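Local coordinates for protein anti-sigma-I factor RsgI3 (Clostridium thermocellum, PDB 6QE7) that forms the extracellular tandem PA14 sensor of an anti-sigma factor, which binds pectin and may, on binding polysaccharide, trigger release of the sigma factor SigI3, at residues A[23-27]-A[28-32]; A[73-77]-A[78-82]. All coordinates share one frame; numbering follows the deposited sequence.

Interaction 1 (A[23-27]-A[28-32])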
ATOM      1  N   ARG A  23      14.805  -6.000  -7.930  1.00 32.62           N
ATOM      2  CA  ARG A  23      15.800  -6.695  -8.799  1.00 30.48           C
ATOM      3  C   ARG A  23      16.036  -5.801  -9.995  1.00 35.38           C
ATOM      4  O   ARG A  23      15.198  -4.897 -10.274  1.00 34.17           O
ATOM      5  CB  ARG A  23      15.302  -8.075  -9.256  1.00 28.25           C
ATOM      6  CG  ARG A  23      14.229  -8.057 -10.320  1.00 30.32           C
ATOM      7  CD  ARG A  23      13.615  -9.415 -10.601  1.00 26.43           C
ATOM      8  NE  ARG A  23      12.551  -9.346 -11.546  1.00 29.49           N
ATOM      9  CZ  ARG A  23      11.707 -10.338 -11.845  1.00 35.06           C
ATOM     10  NH1 ARG A  23      11.789 -11.489 -11.179  1.00 38.12           N
ATOM     11  NH2 ARG A  23      10.732 -10.135 -12.730  1.00 33.52           N
ATOM     12  N   ILE A  24      17.164  -5.973 -10.646  1.00 34.01           N
ATOM     13  CA  ILE A  24      17.421  -5.225 -11.894  1.00 34.20           C
ATOM     14  C   ILE A  24      16.930  -6.104 -13.025  1.00 37.11           C
ATOM     15  O   ILE A  24      17.370  -7.235 -13.080  1.00 39.83           O
ATOM     16  CB  ILE A  24      18.891  -4.812 -11.980  1.00 38.41           C
ATOM     17  CG1 ILE A  24      19.154  -3.796 -10.871  1.00 43.95           C
ATOM     18  CG2 ILE A  24      19.242  -4.281 -13.363  1.00 41.33           C
ATOM     19  CD1 ILE A  24      20.626  -3.606 -10.558  1.00 54.76           C
ATOM     20  N   ASP A  25      15.948  -5.583 -13.768  1.00 29.62           N
ATOM     21  CA  ASP A  25      15.365  -6.150 -14.973  1.00 29.96           C
ATOM     22  C   ASP A  25      16.139  -5.532 -16.120  1.00 35.09           C
ATOM     23  O   ASP A  25      16.226  -4.298 -16.263  1.00 32.68           O
ATOM     24  CB  ASP A  25      13.863  -5.853 -15.001  1.00 31.85           C
ATOM     25  CG  ASP A  25      13.097  -6.503 -13.853  1.00 37.47           C
ATOM     26  OD1 ASP A  25      13.388  -7.670 -13.564  1.00 34.50           O
ATOM     27  OD2 ASP A  25      12.275  -5.820 -13.199  1.00 33.40           O
ATOM     28  N   PRO A  26      16.691  -6.353 -17.020  1.00 31.21           N
ATOM     29  CA  PRO A  26      17.469  -5.801 -18.133  1.00 28.74           C
ATOM     30  C   PRO A  26      16.623  -4.990 -19.103  1.00 33.42           C
ATOM     31  O   PRO A  26      17.093  -3.984 -19.680  1.00 33.01           O
ATOM     32  CB  PRO A  26      18.044  -7.038 -18.874  1.00 33.44           C
ATOM     33  CG  PRO A  26      17.544  -8.283 -18.157  1.00 32.66           C
ATOM     34  CD  PRO A  26      16.638  -7.824 -17.009  1.00 34.04           C
ATOM     35  N   CYS A  27      15.392  -5.435 -19.294  1.00 34.22           N
ATOM     36  CA  CYS A  27      14.407  -4.684 -20.079  1.00 32.26           C
ATOM     37  C   CYS A  27      13.010  -5.026 -19.541  1.00 33.59           C
ATOM     38  O   CYS A  27      12.890  -5.878 -18.627  1.00 26.47           O
ATOM     39  CB  CYS A  27      14.601  -4.996 -21.548  1.00 37.95           C
ATOM     40  SG  CYS A  27      14.048  -6.654 -21.996  1.00 41.59           S
ATOM     41  N   ILE A  28      12.035  -4.234 -19.961  1.00 31.24           N
ATOM     42  CA  ILE A  28      10.603  -4.338 -19.570  1.00 34.24           C
ATOM     43  C   ILE A  28       9.915  -4.980 -20.743  1.00 30.69           C
ATOM     44  O   ILE A  28       9.545  -4.282 -21.655  1.00 31.59           O
ATOM     45  CB  ILE A  28       9.944  -3.015 -19.094  1.00 35.84           C
ATOM     46  CG1 ILE A  28      10.735  -2.389 -17.939  1.00 35.51           C
ATOM     47  CG2 ILE A  28       8.484  -3.275 -18.720  1.00 31.01           C
ATOM     48  CD1 ILE A  28      10.283  -0.997 -17.540  1.00 46.00           C
ATOM     49  N   ASP A  29       9.847  -6.300 -20.651  1.00 29.89           N
ATOM     50  CA  ASP A  29       9.313  -7.196 -21.689  1.00 36.37           C
ATOM     51  C   ASP A  29       8.776  -8.467 -21.003  1.00 40.12           C
ATOM     52  O   ASP A  29       9.419  -9.531 -21.126  1.00 36.77           O
ATOM     53  CB  ASP A  29      10.386  -7.575 -22.700  1.00 37.06           C
ATOM     54  CG  ASP A  29       9.780  -8.288 -23.908  1.00 41.67           C
ATOM     55  OD1 ASP A  29       8.563  -8.162 -24.111  1.00 40.65           O
ATOM     56  OD2 ASP A  29      10.517  -8.971 -24.647  1.00 50.34           O
ATOM     57  N   PHE A  30       7.663  -8.337 -20.291  1.00 34.65           N
ATOM     58  CA  PHE A  30       7.148  -9.380 -19.404  1.00 30.90           C
ATOM     59  C   PHE A  30       5.796  -9.824 -19.893  1.00 25.42           C
ATOM     60  O   PHE A  30       4.919  -9.018 -20.069  1.00 31.86           O
ATOM     61  CB  PHE A  30       7.110  -8.853 -17.968  1.00 32.29           C
ATOM     62  CG  PHE A  30       8.453  -8.682 -17.338  1.00 29.19           C
ATOM     63  CD1 PHE A  30       9.187  -9.783 -16.937  1.00 31.21           C
ATOM     64  CD2 PHE A  30       8.983  -7.433 -17.119  1.00 32.85           C
ATOM     65  CE1 PHE A  30      10.441  -9.639 -16.360  1.00 31.91           C
ATOM     66  CE2 PHE A  30      10.238  -7.284 -16.535  1.00 29.93           C
ATOM     67  CZ  PHE A  30      10.931  -8.381 -16.089  1.00 34.96           C
ATOM     68  N   ASP A  31       5.602 -11.120 -19.974  1.00 26.87           N
ATOM     69  CA  ASP A  31       4.243 -11.661 -20.075  1.00 27.97           C
ATOM     70  C   ASP A  31       4.111 -12.738 -19.030  1.00 34.66           C
ATOM     71  O   ASP A  31       4.710 -13.725 -19.196  1.00 29.77           O
ATOM     72  CB  ASP A  31       3.905 -12.158 -21.478  1.00 33.67           C
ATOM     73  CG  ASP A  31       2.486 -12.715 -21.564  1.00 37.52           C
ATOM     74  OD1 ASP A  31       1.769 -12.778 -20.524  1.00 39.71           O
ATOM     75  OD2 ASP A  31       2.111 -13.152 -22.662  1.00 45.25           O
ATOM     76  N   TRP A  32       3.307 -12.504 -18.000  1.00 29.96           N
ATOM     77  CA  TRP A  32       3.212 -13.399 -16.822  1.00 30.19           C
ATOM     78  C   TRP A  32       1.980 -14.271 -16.954  1.00 30.26           C
ATOM     79  O   TRP A  32       1.663 -14.994 -15.990  1.00 37.80           O
ATOM     80  CB  TRP A  32       3.213 -12.569 -15.536  1.00 29.67           C
ATOM     81  CG  TRP A  32       4.491 -11.838 -15.340  1.00 26.90           C
ATOM     82  CD1 TRP A  32       5.740 -12.397 -15.258  1.00 31.80           C
ATOM     83  CD2 TRP A  32       4.666 -10.426 -15.203  1.00 29.54           C
ATOM     84  NE1 TRP A  32       6.660 -11.444 -14.976  1.00 31.62           N
ATOM     85  CE2 TRP A  32       6.041 -10.219 -14.981  1.00 30.22           C
ATOM     86  CE3 TRP A  32       3.786  -9.332 -15.195  1.00 28.74           C
ATOM     87  CZ2 TRP A  32       6.571  -8.952 -14.779  1.00 30.85           C
ATOM     88  CZ3 TRP A  32       4.315  -8.084 -14.967  1.00 28.09           C
ATOM     89  CH2 TRP A  32       5.687  -7.895 -14.814  1.00 28.11           C
TER
HETATM   90  O   HOH W   1       9.310 -12.185 -13.869  1.00 32.74           O
HETATM   91  O   HOH W   2      11.640  -8.514 -19.499  1.00 49.92           O
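Ile-28 follows Cys-27 at the bend between strand 19-25 and strand 29-31. Its CB still touches C of Cys-27, while the side chain packs on Trp-50 and Leu-122. At Asp-29, CB lies 3.8 Å from SG of Cys-27. A water accepts a weak bond from N of Asp-29; its oxygen lies 3.0 Å from O of Cys-27, to which it donates. It also donates weakly to O of Asp-29. The same water sits over the centre of one face of the Phe-30 ring.

Phe-30 carries most of the side-chain contact. CG stands beside its backbone N (chi1 -71°), and the ring reaches back into the bend. Its CZ comes 3.6 Å from OD1 of Asp-25, which lies at the ring edge, with the carboxylate steeply turned against the ring. NH2 of Arg-23 approaches CE1 of Phe-30 obliquely at 3.7 Å, the guanidinium and ring planes 23° apart. Within the first strand, NE of Arg-23 donates to the syn lone pair of Asp-25 OD1 at 2.8 Å within a salt bridge. The bond is bent, and OD1 is tilted out of the guanidinium plane. OD2 of Asp-25 is hydrogen-bonded to OH of Tyr-10 and NE1 of Trp-50.

At Trp-32, a second water accepts from NE1 and from NH2 of Arg-23. CB of Phe-30 lies over the indole.

The bend carries the chain from one sheet of the first PA14 domain to the other. Strand 19-25 pairs with strand 6-11, and strand 29-31 with strand 119-125.

Interaction 2 (A[73-77]-A[78-82])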
ATOM      1  N   ARG A  73       1.727   4.007 -15.593  1.00 22.92           N
ATOM      2  CA  ARG A  73       2.091   5.415 -15.730  1.00 26.70           C
ATOM      3  C   ARG A  73       3.548   5.490 -16.161  1.00 26.53           C
ATOM      4  O   ARG A  73       4.376   4.740 -15.575  1.00 24.43           O
ATOM      5  CB  ARG A  73       1.902   6.131 -14.382  1.00 31.16           C
ATOM      6  CG  ARG A  73       0.469   6.289 -13.907  1.00 26.33           C
ATOM      7  CD  ARG A  73       0.456   7.312 -12.761  1.00 30.02           C
ATOM      8  NE  ARG A  73      -0.929   7.736 -12.637  1.00 34.04           N
ATOM      9  CZ  ARG A  73      -1.774   7.304 -11.726  1.00 37.48           C
ATOM     10  NH1 ARG A  73      -1.407   6.474 -10.725  1.00 28.70           N
ATOM     11  NH2 ARG A  73      -2.972   7.837 -11.787  1.00 38.01           N
ATOM     12  N   LEU A  74       3.854   6.326 -17.157  1.00 29.90           N
ATOM     13  CA  LEU A  74       5.259   6.479 -17.620  1.00 28.45           C
ATOM     14  C   LEU A  74       5.678   7.914 -17.523  1.00 27.99           C
ATOM     15  O   LEU A  74       5.017   8.750 -18.175  1.00 24.76           O
ATOM     16  CB  LEU A  74       5.409   6.028 -19.086  1.00 31.47           C
ATOM     17  CG  LEU A  74       6.839   6.024 -19.628  1.00 30.41           C
ATOM     18  CD1 LEU A  74       7.741   5.166 -18.784  1.00 28.41           C
ATOM     19  CD2 LEU A  74       6.873   5.544 -21.081  1.00 32.90           C
ATOM     20  N   TRP A  75       6.782   8.141 -16.812  1.00 30.69           N
ATOM     21  CA  TRP A  75       7.508   9.427 -16.770  1.00 32.30           C
ATOM     22  C   TRP A  75       8.821   9.256 -17.503  1.00 30.51           C
ATOM     23  O   TRP A  75       9.575   8.284 -17.189  1.00 32.43           O
ATOM     24  CB  TRP A  75       7.781   9.973 -15.354  1.00 27.82           C
ATOM     25  CG  TRP A  75       6.593  10.271 -14.523  1.00 31.36           C
ATOM     26  CD1 TRP A  75       6.093  11.492 -14.244  1.00 36.95           C
ATOM     27  CD2 TRP A  75       5.813   9.350 -13.748  1.00 33.16           C
ATOM     28  NE1 TRP A  75       5.017  11.379 -13.420  1.00 32.21           N
ATOM     29  CE2 TRP A  75       4.852  10.092 -13.049  1.00 32.68           C
ATOM     30  CE3 TRP A  75       5.789   7.963 -13.619  1.00 32.05           C
ATOM     31  CZ2 TRP A  75       3.906   9.526 -12.196  1.00 33.34           C
ATOM     32  CZ3 TRP A  75       4.868   7.403 -12.764  1.00 33.76           C
ATOM     33  CH2 TRP A  75       3.921   8.168 -12.080  1.00 33.46           C
ATOM     34  N   VAL A  76       9.108  10.196 -18.396  1.00 31.64           N
ATOM     35  CA  VAL A  76      10.474  10.390 -18.972  1.00 34.56           C
ATOM     36  C   VAL A  76      10.870  11.862 -18.756  1.00 32.21           C
ATOM     37  O   VAL A  76      10.075  12.748 -19.041  1.00 31.06           O
ATOM     38  CB  VAL A  76      10.502   9.982 -20.453  1.00 39.92           C
ATOM     39  CG1 VAL A  76      11.875  10.259 -21.087  1.00 38.44           C
ATOM     40  CG2 VAL A  76      10.075   8.547 -20.683  1.00 33.67           C
ATOM     41  N   ASP A  77      12.018  12.105 -18.157  1.00 33.89           N
ATOM     42  CA  ASP A  77      12.561  13.483 -17.990  1.00 39.35           C
ATOM     43  C   ASP A  77      11.604  14.261 -17.109  1.00 42.08           C
ATOM     44  O   ASP A  77      11.557  15.496 -17.265  1.00 33.72           O
ATOM     45  CB  ASP A  77      12.722  14.185 -19.344  1.00 40.24           C
ATOM     46  CG  ASP A  77      13.640  15.378 -19.223  1.00 45.18           C
ATOM     47  OD1 ASP A  77      14.516  15.368 -18.276  1.00 42.49           O
ATOM     48  OD2 ASP A  77      13.466  16.290 -20.036  1.00 46.48           O
ATOM     49  N   GLY A  78      10.907  13.529 -16.220  1.00 36.31           N
ATOM     50  CA  GLY A  78      10.000  14.079 -15.225  1.00 33.21           C
ATOM     51  C   GLY A  78       8.709  14.488 -15.866  1.00 29.04           C
ATOM     52  O   GLY A  78       7.876  14.927 -15.169  1.00 30.62           O
ATOM     53  N   VAL A  79       8.511  14.215 -17.149  1.00 27.61           N
ATOM     54  CA  VAL A  79       7.232  14.484 -17.821  1.00 27.08           C
ATOM     55  C   VAL A  79       6.377  13.232 -17.684  1.00 30.28           C
ATOM     56  O   VAL A  79       6.869  12.126 -17.978  1.00 26.58           O
ATOM     57  CB  VAL A  79       7.426  14.894 -19.295  1.00 26.41           C
ATOM     58  CG1 VAL A  79       6.108  15.109 -19.930  1.00 26.13           C
ATOM     59  CG2 VAL A  79       8.348  16.104 -19.444  1.00 30.55           C
ATOM     60  N   LEU A  80       5.134  13.395 -17.260  1.00 25.86           N
ATOM     61  CA  LEU A  80       4.190  12.244 -17.258  1.00 29.51           C
ATOM     62  C   LEU A  80       3.657  12.098 -18.684  1.00 32.10           C
ATOM     63  O   LEU A  80       2.800  12.886 -19.057  1.00 34.25           O
ATOM     64  CB  LEU A  80       3.078  12.501 -16.240  1.00 29.35           C
ATOM     65  CG  LEU A  80       1.967  11.458 -16.160  1.00 33.84           C
ATOM     66  CD1 LEU A  80       2.521  10.114 -15.774  1.00 34.77           C
ATOM     67  CD2 LEU A  80       0.919  11.868 -15.111  1.00 41.01           C
ATOM     68  N   LEU A  81       4.156  11.120 -19.449  1.00 27.36           N
ATOM     69  CA  LEU A  81       3.806  10.957 -20.886  1.00 26.18           C
ATOM     70  C   LEU A  81       2.537  10.110 -21.005  1.00 30.31           C
ATOM     71  O   LEU A  81       1.754  10.440 -21.864  1.00 31.23           O
ATOM     72  CB  LEU A  81       4.966  10.234 -21.586  1.00 30.23           C
ATOM     73  CG  LEU A  81       6.237  11.066 -21.750  1.00 31.52           C
ATOM     74  CD1 LEU A  81       7.321  10.274 -22.447  1.00 35.82           C
ATOM     75  CD2 LEU A  81       5.903  12.343 -22.475  1.00 33.83           C
ATOM     76  N   ILE A  82       2.414   9.026 -20.199  1.00 28.10           N
ATOM     77  CA  ILE A  82       1.283   8.064 -20.219  1.00 27.98           C
ATOM     78  C   ILE A  82       0.721   7.873 -18.815  1.00 26.83           C
ATOM     79  O   ILE A  82       1.490   7.578 -17.866  1.00 29.15           O
ATOM     80  CB  ILE A  82       1.711   6.740 -20.847  1.00 29.86           C
ATOM     81  CG1 ILE A  82       2.354   6.937 -22.210  1.00 32.86           C
ATOM     82  CG2 ILE A  82       0.521   5.827 -20.980  1.00 28.72           C
ATOM     83  CD1 ILE A  82       3.216   5.761 -22.613  1.00 33.29           C
TER
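Trp-75 CG stands beside the backbone N (chi1 -61°), and Leu-80 CG is anti to its own N (chi1 176°). These torsions place the Leu-80 CD1 methyl over one face of the indole. It is a CH-pi contact, 3.7 Å from CD1 to the centroid of the five-membered ring. The methyl is offset toward the rim and comes 3.6 Å from CE2 of Trp-75. The edge of the indole, in contrast, meets O of Gly-78.

The two strands form a hairpin. A type I' turn from Val-76 to Val-79 closes it, with Asp-77 and Gly-78 at its corners. Both corner residues have positive phi. Val-76 and Val-79 are a hydrogen-bonded pair: N of Val-79 gives to O of Val-76 at 2.9 Å, and N of Val-76 returns a bond to O of Val-79.

A classic beta bulge follows. Leu-81 and Ile-82 both face Leu-74. O of Leu-74 accepts a hydrogen bond of 2.8 Å from N of Leu-81 and a weak one from N of Ile-82. N of Leu-74 gives to O of Ile-82, also at 2.8 Å.

On the face away from the indole, Leu-74 CD2 meets Ile-82 CD1 at 4.0 Å. The bulge also lets Leu-81 CD1 touch Val-76 CG2, at 3.7 Å. Phe-64 and Thr-66 of strand 60-69 cover this side, and His-93 and Ile-97 of strand 91-99 adjoin it.

Backbone bonds set the register. The Leu-74 carbonyl accepts from both bulge residues, so the pairing continues past the extra residue. Side-chain contacts cover the hairpin's two faces. The aliphatic one packs against the second sheet, while the indole on the other also meets Lys-108 by cation-pi.

How the interactions relate
Both interactions belong to the first PA14 domain. They come in series along the chain, 23-32 before 73-82. Their centres are 19 Å apart and their nearest atoms about 7 Å apart, so they do not touch. Interaction 1 is a crossing from one antiparallel sheet to the other. Interaction 2 is a hairpin within one sheet. They share that sheet: strand 19-25 joins it through strand 6-11 and strand 46-51, and strand 72-76 pairs with strand 105-113. Residues 23-32 reach the second sheet by strand pairing, 29-31 with 119-125. Residues 73-82 reach it by side-chain packing on strands 60-69 and 91-99. Both therefore tie together the two-sheet framework of this sensory domain.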